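PDB 6NPS: AxyAgu115A from Amphibacillus xylanus NBRC 15112, which probably acts as a family GH115 alpha-glucuronidase, a hydrolase that removes glucuronic acid side groups from xylan-type hemicellulose. Local coordinates for residues E44-Y49 with L134-L139; G126-S131 with V201-L206. The protein carries 3 engineered substitutions. All coordinates share one frame; numbering follows the deposited sequence.

Contact 1. Residues E44-Y49 with L134-L139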
ATOM      1  N   GLU A  44     -55.290 -27.343  -7.327  1.00 36.67           N
ATOM      2  CA  GLU A  44     -56.009 -26.121  -6.960  1.00 41.56           C
ATOM      3  C   GLU A  44     -55.273 -24.863  -7.426  1.00 40.49           C
ATOM      4  O   GLU A  44     -55.905 -23.870  -7.804  1.00 41.93           O
ATOM      5  CB  GLU A  44     -56.221 -26.071  -5.447  1.00 45.81           C
ATOM      6  CG  GLU A  44     -56.936 -24.824  -4.953  1.00 58.39           C
ATOM      7  CD  GLU A  44     -56.982 -24.752  -3.427  1.00 77.17           C
ATOM      8  OE1 GLU A  44     -57.419 -23.702  -2.897  1.00 85.21           O
ATOM      9  OE2 GLU A  44     -56.590 -25.744  -2.757  1.00 79.75           O
ATOM     10  N   LEU A  45     -53.942 -24.872  -7.406  1.00 38.03           N
ATOM     11  CA  LEU A  45     -53.235 -23.662  -7.824  1.00 36.54           C
ATOM     12  C   LEU A  45     -53.352 -23.442  -9.319  1.00 38.73           C
ATOM     13  O   LEU A  45     -53.353 -22.289  -9.776  1.00 41.81           O
ATOM     14  CB  LEU A  45     -51.762 -23.745  -7.449  1.00 38.01           C
ATOM     15  CG  LEU A  45     -51.441 -23.757  -5.956  1.00 41.66           C
ATOM     16  CD1 LEU A  45     -49.940 -23.965  -5.802  1.00 41.10           C
ATOM     17  CD2 LEU A  45     -51.878 -22.447  -5.306  1.00 48.52           C
ATOM     18  N   VAL A  46     -53.401 -24.525 -10.089  1.00 36.41           N
ATOM     19  CA  VAL A  46     -53.480 -24.429 -11.547  1.00 40.56           C
ATOM     20  C   VAL A  46     -54.890 -24.056 -11.987  1.00 37.89           C
ATOM     21  O   VAL A  46     -55.080 -23.176 -12.847  1.00 37.46           O
ATOM     22  CB  VAL A  46     -53.032 -25.766 -12.174  1.00 42.94           C
ATOM     23  CG1 VAL A  46     -53.307 -25.776 -13.679  1.00 42.42           C
ATOM     24  CG2 VAL A  46     -51.559 -26.029 -11.887  1.00 40.01           C
ATOM     25  N   PHE A  47     -55.909 -24.743 -11.438  1.00 37.07           N
ATOM     26  CA  PHE A  47     -57.282 -24.556 -11.910  1.00 38.59           C
ATOM     27  C   PHE A  47     -58.110 -23.580 -11.081  1.00 43.25           C
ATOM     28  O   PHE A  47     -59.139 -23.091 -11.568  1.00 42.73           O
ATOM     29  CB  PHE A  47     -57.992 -25.924 -11.993  1.00 43.42           C
ATOM     30  CG  PHE A  47     -57.393 -26.843 -13.026  1.00 38.66           C
ATOM     31  CD1 PHE A  47     -57.756 -26.736 -14.357  1.00 42.53           C
ATOM     32  CD2 PHE A  47     -56.426 -27.771 -12.675  1.00 38.21           C
ATOM     33  CE1 PHE A  47     -57.178 -27.580 -15.330  1.00 42.85           C
ATOM     34  CE2 PHE A  47     -55.856 -28.609 -13.613  1.00 43.01           C
ATOM     35  CZ  PHE A  47     -56.235 -28.507 -14.960  1.00 40.70           C
ATOM     36  N   GLY A  48     -57.695 -23.255  -9.860  1.00 45.91           N
ATOM     37  CA  GLY A  48     -58.444 -22.326  -9.039  1.00 46.49           C
ATOM     38  C   GLY A  48     -59.537 -22.929  -8.184  1.00 47.75           C
ATOM     39  O   GLY A  48     -60.287 -22.176  -7.552  1.00 47.60           O
ATOM     40  N   TYR A  49     -59.663 -24.254  -8.133  1.00 45.98           N
ATOM     41  CA  TYR A  49     -60.712 -24.878  -7.335  1.00 45.00           C
ATOM     42  C   TYR A  49     -60.148 -26.130  -6.675  1.00 47.76           C
ATOM     43  O   TYR A  49     -59.284 -26.812  -7.234  1.00 48.38           O
ATOM     44  CB  TYR A  49     -61.957 -25.215  -8.192  1.00 45.55           C
ATOM     45  CG  TYR A  49     -62.637 -23.999  -8.820  1.00 48.85           C
ATOM     46  CD1 TYR A  49     -63.534 -23.222  -8.090  1.00 49.87           C
ATOM     47  CD2 TYR A  49     -62.384 -23.639 -10.136  1.00 51.08           C
ATOM     48  CE1 TYR A  49     -64.165 -22.104  -8.662  1.00 53.43           C
ATOM     49  CE2 TYR A  49     -62.998 -22.526 -10.714  1.00 54.39           C
ATOM     50  CZ  TYR A  49     -63.883 -21.758  -9.974  1.00 58.10           C
ATOM     51  OH  TYR A  49     -64.497 -20.655 -10.553  1.00 60.02           O
ATOM     52  N   LEU A 134     -48.813 -30.612 -15.080  1.00 35.08           N
ATOM     53  CA  LEU A 134     -49.691 -29.473 -14.890  1.00 37.33           C
ATOM     54  C   LEU A 134     -48.931 -28.172 -14.834  1.00 41.78           C
ATOM     55  O   LEU A 134     -49.566 -27.134 -14.628  1.00 40.38           O
ATOM     56  CB  LEU A 134     -50.500 -29.612 -13.616  1.00 38.40           C
ATOM     57  CG  LEU A 134     -51.420 -30.830 -13.649  1.00 44.54           C
ATOM     58  CD1 LEU A 134     -52.121 -30.981 -12.323  1.00 45.93           C
ATOM     59  CD2 LEU A 134     -52.394 -30.617 -14.756  1.00 45.96           C
ATOM     60  N   GLY A 135     -47.604 -28.202 -15.003  1.00 38.98           N
ATOM     61  CA  GLY A 135     -46.832 -26.967 -15.059  1.00 38.67           C
ATOM     62  C   GLY A 135     -46.348 -26.462 -13.712  1.00 39.00           C
ATOM     63  O   GLY A 135     -45.958 -25.299 -13.602  1.00 38.47           O
ATOM     64  N   VAL A 136     -46.353 -27.299 -12.688  1.00 37.57           N
ATOM     65  CA  VAL A 136     -46.001 -26.854 -11.350  1.00 41.91           C
ATOM     66  C   VAL A 136     -44.515 -27.095 -11.117  1.00 41.28           C
ATOM     67  O   VAL A 136     -44.009 -28.205 -11.309  1.00 41.11           O
ATOM     68  CB  VAL A 136     -46.866 -27.563 -10.301  1.00 42.22           C
ATOM     69  CG1 VAL A 136     -46.453 -27.160  -8.872  1.00 40.28           C
ATOM     70  CG2 VAL A 136     -48.336 -27.258 -10.583  1.00 40.94           C
ATOM     71  N   SER A 137     -43.819 -26.051 -10.706  1.00 35.92           N
ATOM     72  CA  SER A 137     -42.394 -26.156 -10.483  1.00 35.25           C
ATOM     73  C   SER A 137     -42.085 -26.916  -9.192  1.00 34.40           C
ATOM     74  O   SER A 137     -42.842 -26.836  -8.224  1.00 36.01           O
ATOM     75  CB  SER A 137     -41.788 -24.747 -10.408  1.00 35.44           C
ATOM     76  OG  SER A 137     -40.459 -24.840  -9.946  1.00 38.01           O
ATOM     77  N   PRO A 138     -40.958 -27.633  -9.142  1.00 34.95           N
ATOM     78  CA  PRO A 138     -40.490 -28.211  -7.865  1.00 36.36           C
ATOM     79  C   PRO A 138     -40.293 -27.190  -6.753  1.00 33.95           C
ATOM     80  O   PRO A 138     -40.185 -27.573  -5.587  1.00 37.96           O
ATOM     81  CB  PRO A 138     -39.136 -28.842  -8.236  1.00 39.58           C
ATOM     82  CG  PRO A 138     -39.135 -28.972  -9.701  1.00 42.24           C
ATOM     83  CD  PRO A 138     -40.064 -27.947 -10.276  1.00 40.28           C
ATOM     84  N   LEU A 139     -40.141 -25.926  -7.101  1.00 31.30           N
ATOM     85  CA  LEU A 139     -39.954 -24.816  -6.176  1.00 32.18           C
ATOM     86  C   LEU A 139     -41.255 -24.112  -5.834  1.00 33.36           C
ATOM     87  O   LEU A 139     -41.219 -23.040  -5.210  1.00 35.90           O
ATOM     88  CB  LEU A 139     -38.967 -23.799  -6.765  1.00 37.38           C
ATOM     89  CG  LEU A 139     -37.723 -24.418  -7.416  1.00 37.67           C
ATOM     90  CD1 LEU A 139     -36.852 -23.348  -8.077  1.00 37.09           C
ATOM     91  CD2 LEU A 139     -36.942 -25.207  -6.362  1.00 38.22           C
TER
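One methyl makes most of the close approaches: CG2 of Val-46, in the last turn of helix 30-47, meets both the backbone and a side chain of 134-139, where the chain has just left helix 120-133. Val-46 CG2 lies 3.6 Å from Leu-134 O, a carbon-to-oxygen approach without a hydrogen bond, and 3.7 Å from Val-136 CG2. The two valines cross at a slant. In each of them CG1 stands anti to the backbone N (chi1 171° in Val-46, 177° in Val-136), which leaves the CG2 branches to face each other. Leu-134 CB adds a looser touch on Val-46 CG2, at 4.1 Å. Phe-47 joins at one side: the edge of its ring, at Phe-47 CE2, takes Leu-134 CD2 at 4.2 Å, the methyl lying near the ring plane, while one face of the ring is lined toward its rim by the CG1 of Val-46. No hydrogen bond links the two segments, and all four touching residues are buried. Both segments hold a glycine where a helix ends. Gly-48 and Gly-135 have positive phi, and Gly-135 closes helix 120-133 with a Schellman motif, turning the chain so that Val-136 follows Leu-134 along Val-46. The contact thus joins the C-terminal ends of two helices; Phe-47 also packs on Leu-12 of helix 9-12 and Val-136 on Arg-207 of helix 195-207, while the loop beyond is held to helix 482-494 by a hydrogen bond between Ser-137 OG and Gln-493.

Contact 2. Residues G126-S131 with V201-L206; sequences GLFHLS and VFELLL
Helix-to-helix packing through one aromatic side chain joins Phe-128 of helix 120-133 to Glu-203 and Leu-206 of helix 195-207, which lies between strands 170-174 and 212-214 of the parallel TIM barrel. The backbones stay well apart, with 8.5 Å between the CA atoms of Phe-128 and Leu-206, and the phenylalanine ring spans the gap. Its CG stands anti to the carbonyl carbon (chi1 -76°), with CB directed at the other helix, which lays the outer part of the ring against Glu-203 and Leu-206, three residues apart on the surface of helix 195-207. Phe-128 CE2 rests 4.0 Å from Leu-206 CB, and the neighbouring Phe-128 CD2 lies 3.9 Å from Leu-206 O, a van der Waals contact with the peptide carbonyl. On the other side, Phe-128 CZ approaches the aliphatic Glu-203 CG at 4.5 Å, so the glutamate contributes its methylene chain here. Its carboxylate is engaged by a salt bridge from OE2 to Arg-207 NE, one turn on; a long, weak ion pair reaches from OE1 to Lys-38. All three touching residues are buried, and no hydrogen bond crosses between the segments. Were Phe-128 replaced by an alanine, Leu-206 CB and Glu-203 CG would probably lose the ring they pack on, opening a gap between the helices. Phe-128 also touches Ile-35 and Val-39, so helix 30-47 packs on the same residue that meets helix 195-207. Leu-206 is further packed on Tyr-238 of helix 230-238, while Phe-202 lies against that helix and, with Val-201, against Leu-213 of strand 212-214.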
ATOM      1  N   GLY A 126     -44.006 -40.353  -9.199  1.00 35.23           N
ATOM      2  CA  GLY A 126     -45.044 -40.377 -10.223  1.00 36.63           C
ATOM      3  C   GLY A 126     -46.146 -39.366  -9.948  1.00 35.46           C
ATOM      4  O   GLY A 126     -46.660 -38.720 -10.873  1.00 34.63           O
ATOM      5  N   LEU A 127     -46.526 -39.221  -8.672  1.00 34.79           N
ATOM      6  CA  LEU A 127     -47.433 -38.149  -8.268  1.00 37.37           C
ATOM      7  C   LEU A 127     -46.881 -36.779  -8.650  1.00 37.63           C
ATOM      8  O   LEU A 127     -47.571 -35.971  -9.281  1.00 38.05           O
ATOM      9  CB  LEU A 127     -47.692 -38.237  -6.772  1.00 29.90           C
ATOM     10  CG  LEU A 127     -48.671 -39.372  -6.459  1.00 35.31           C
ATOM     11  CD1 LEU A 127     -48.669 -39.671  -4.968  1.00 33.46           C
ATOM     12  CD2 LEU A 127     -50.112 -39.083  -6.942  1.00 35.78           C
ATOM     13  N   PHE A 128     -45.618 -36.512  -8.326  1.00 33.71           N
ATOM     14  CA  PHE A 128     -45.069 -35.221  -8.703  1.00 33.54           C
ATOM     15  C   PHE A 128     -44.878 -35.105 -10.217  1.00 35.49           C
ATOM     16  O   PHE A 128     -44.801 -33.987 -10.737  1.00 37.01           O
ATOM     17  CB  PHE A 128     -43.753 -35.001  -7.965  1.00 33.87           C
ATOM     18  CG  PHE A 128     -43.927 -34.623  -6.503  1.00 34.18           C
ATOM     19  CD1 PHE A 128     -44.969 -33.781  -6.098  1.00 33.18           C
ATOM     20  CD2 PHE A 128     -43.040 -35.099  -5.535  1.00 31.63           C
ATOM     21  CE1 PHE A 128     -45.102 -33.386  -4.748  1.00 31.99           C
ATOM     22  CE2 PHE A 128     -43.169 -34.716  -4.193  1.00 32.85           C
ATOM     23  CZ  PHE A 128     -44.197 -33.849  -3.805  1.00 31.44           C
ATOM     24  N   HIS A 129     -44.804 -36.223 -10.941  1.00 36.16           N
ATOM     25  CA  HIS A 129     -44.820 -36.140 -12.404  1.00 34.32           C
ATOM     26  C   HIS A 129     -46.137 -35.543 -12.891  1.00 35.89           C
ATOM     27  O   HIS A 129     -46.152 -34.734 -13.830  1.00 40.25           O
ATOM     28  CB  HIS A 129     -44.586 -37.527 -13.010  1.00 36.69           C
ATOM     29  CG  HIS A 129     -44.249 -37.510 -14.464  1.00 41.95           C
ATOM     30  ND1 HIS A 129     -43.003 -37.157 -14.941  1.00 42.36           N
ATOM     31  CD2 HIS A 129     -44.993 -37.833 -15.552  1.00 44.38           C
ATOM     32  CE1 HIS A 129     -42.995 -37.264 -16.259  1.00 46.99           C
ATOM     33  NE2 HIS A 129     -44.195 -37.659 -16.655  1.00 43.24           N
ATOM     34  N   LEU A 130     -47.257 -35.906 -12.256  1.00 34.87           N
ATOM     35  CA  LEU A 130     -48.512 -35.240 -12.604  1.00 36.10           C
ATOM     36  C   LEU A 130     -48.392 -33.740 -12.374  1.00 37.74           C
ATOM     37  O   LEU A 130     -48.752 -32.925 -13.239  1.00 35.65           O
ATOM     38  CB  LEU A 130     -49.671 -35.821 -11.783  1.00 31.59           C
ATOM     39  CG  LEU A 130     -50.986 -35.021 -11.876  1.00 36.59           C
ATOM     40  CD1 LEU A 130     -51.426 -34.769 -13.361  1.00 38.83           C
ATOM     41  CD2 LEU A 130     -52.128 -35.729 -11.084  1.00 36.17           C
ATOM     42  N   SER A 131     -47.839 -33.362 -11.215  1.00 37.47           N
ATOM     43  CA  SER A 131     -47.596 -31.954 -10.890  1.00 34.29           C
ATOM     44  C   SER A 131     -46.778 -31.252 -11.970  1.00 32.35           C
ATOM     45  O   SER A 131     -47.118 -30.135 -12.410  1.00 34.85           O
ATOM     46  CB  SER A 131     -46.887 -31.919  -9.531  1.00 41.98           C
ATOM     47  OG  SER A 131     -47.210 -30.746  -8.839  1.00 59.39           O
ATOM     48  N   VAL A 201     -38.508 -28.894   3.725  1.00 34.83           N
ATOM     49  CA  VAL A 201     -37.249 -29.462   3.245  1.00 35.85           C
ATOM     50  C   VAL A 201     -37.502 -30.806   2.567  1.00 34.32           C
ATOM     51  O   VAL A 201     -36.973 -31.085   1.483  1.00 35.23           O
ATOM     52  CB  VAL A 201     -36.259 -29.614   4.421  1.00 38.43           C
ATOM     53  CG1 VAL A 201     -35.008 -30.380   4.004  1.00 34.03           C
ATOM     54  CG2 VAL A 201     -35.902 -28.266   4.960  1.00 37.01           C
ATOM     55  N   PHE A 202     -38.274 -31.678   3.219  1.00 30.80           N
ATOM     56  CA  PHE A 202     -38.550 -32.983   2.630  1.00 31.68           C
ATOM     57  C   PHE A 202     -39.272 -32.829   1.290  1.00 34.88           C
ATOM     58  O   PHE A 202     -38.989 -33.566   0.341  1.00 33.83           O
ATOM     59  CB  PHE A 202     -39.383 -33.857   3.568  1.00 31.76           C
ATOM     60  CG  PHE A 202     -38.727 -34.147   4.922  1.00 36.43           C
ATOM     61  CD1 PHE A 202     -37.343 -34.176   5.071  1.00 38.32           C
ATOM     62  CD2 PHE A 202     -39.517 -34.392   6.029  1.00 34.25           C
ATOM     63  CE1 PHE A 202     -36.764 -34.441   6.318  1.00 38.02           C
ATOM     64  CE2 PHE A 202     -38.950 -34.656   7.299  1.00 36.71           C
ATOM     65  CZ  PHE A 202     -37.575 -34.699   7.432  1.00 37.08           C
ATOM     66  N   GLU A 203     -40.222 -31.895   1.205  1.00 35.55           N
ATOM     67  CA  GLU A 203     -40.969 -31.713  -0.038  1.00 38.61           C
ATOM     68  C   GLU A 203     -40.052 -31.248  -1.159  1.00 37.93           C
ATOM     69  O   GLU A 203     -40.133 -31.752  -2.287  1.00 35.40           O
ATOM     70  CB  GLU A 203     -42.111 -30.713   0.175  1.00 45.24           C
ATOM     71  CG  GLU A 203     -43.021 -30.565  -1.035  1.00 54.45           C
ATOM     72  CD  GLU A 203     -44.098 -29.479  -0.897  1.00 58.09           C
ATOM     73  OE1 GLU A 203     -44.439 -29.074   0.244  1.00 58.02           O
ATOM     74  OE2 GLU A 203     -44.623 -29.057  -1.955  1.00 53.45           O
ATOM     75  N   LEU A 204     -39.169 -30.287  -0.869  1.00 33.53           N
ATOM     76  CA  LEU A 204     -38.240 -29.796  -1.872  1.00 36.77           C
ATOM     77  C   LEU A 204     -37.358 -30.925  -2.385  1.00 37.71           C
ATOM     78  O   LEU A 204     -37.166 -31.075  -3.596  1.00 38.78           O
ATOM     79  CB  LEU A 204     -37.391 -28.670  -1.296  1.00 31.65           C
ATOM     80  CG  LEU A 204     -36.234 -28.222  -2.182  1.00 34.02           C
ATOM     81  CD1 LEU A 204     -36.707 -27.529  -3.507  1.00 36.25           C
ATOM     82  CD2 LEU A 204     -35.307 -27.283  -1.418  1.00 33.18           C
ATOM     83  N   LEU A 205     -36.801 -31.715  -1.466  1.00 32.98           N
ATOM     84  CA  LEU A 205     -35.947 -32.847  -1.830  1.00 30.90           C
ATOM     85  C   LEU A 205     -36.669 -33.816  -2.772  1.00 30.68           C
ATOM     86  O   LEU A 205     -36.130 -34.219  -3.816  1.00 34.10           O
ATOM     87  CB  LEU A 205     -35.533 -33.593  -0.557  1.00 28.74           C
ATOM     88  CG  LEU A 205     -34.689 -34.840  -0.827  1.00 32.80           C
ATOM     89  CD1 LEU A 205     -33.338 -34.401  -1.374  1.00 30.68           C
ATOM     90  CD2 LEU A 205     -34.510 -35.612   0.484  1.00 34.54           C
ATOM     91  N   LEU A 206     -37.874 -34.235  -2.392  1.00 28.51           N
ATOM     92  CA  LEU A 206     -38.597 -35.217  -3.191  1.00 30.96           C
ATOM     93  C   LEU A 206     -39.082 -34.625  -4.522  1.00 32.82           C
ATOM     94  O   LEU A 206     -39.137 -35.336  -5.530  1.00 30.34           O
ATOM     95  CB  LEU A 206     -39.774 -35.770  -2.392  1.00 30.47           C
ATOM     96  CG  LEU A 206     -39.462 -36.654  -1.172  1.00 33.37           C
ATOM     97  CD1 LEU A 206     -40.708 -36.875  -0.338  1.00 35.39           C
ATOM     98  CD2 LEU A 206     -38.921 -38.033  -1.683  1.00 33.73           C
TER

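Overall arrangement
Contacts 1 and 2 lie about 13 Å apart between centres, on the same side of the chain's centre, and their segments alternate along the sequence. Helix 120-133 connects them directly: segment 126-131 runs almost into 134-139, and Val-136 N probably donates a hydrogen bond to Ser-131 O at 3.0 Å. A second junction forms where Leu-139 CD2 packs 3.7 Å from Leu-204 CD1. Helix 30-47 contributes to both places, with its end in contact 1 and its earlier residues against Phe-128. Together the contacts tie the N-terminal helices to helix 195-207 of the TIM barrel; both are structural packing, and no ligand takes part in either.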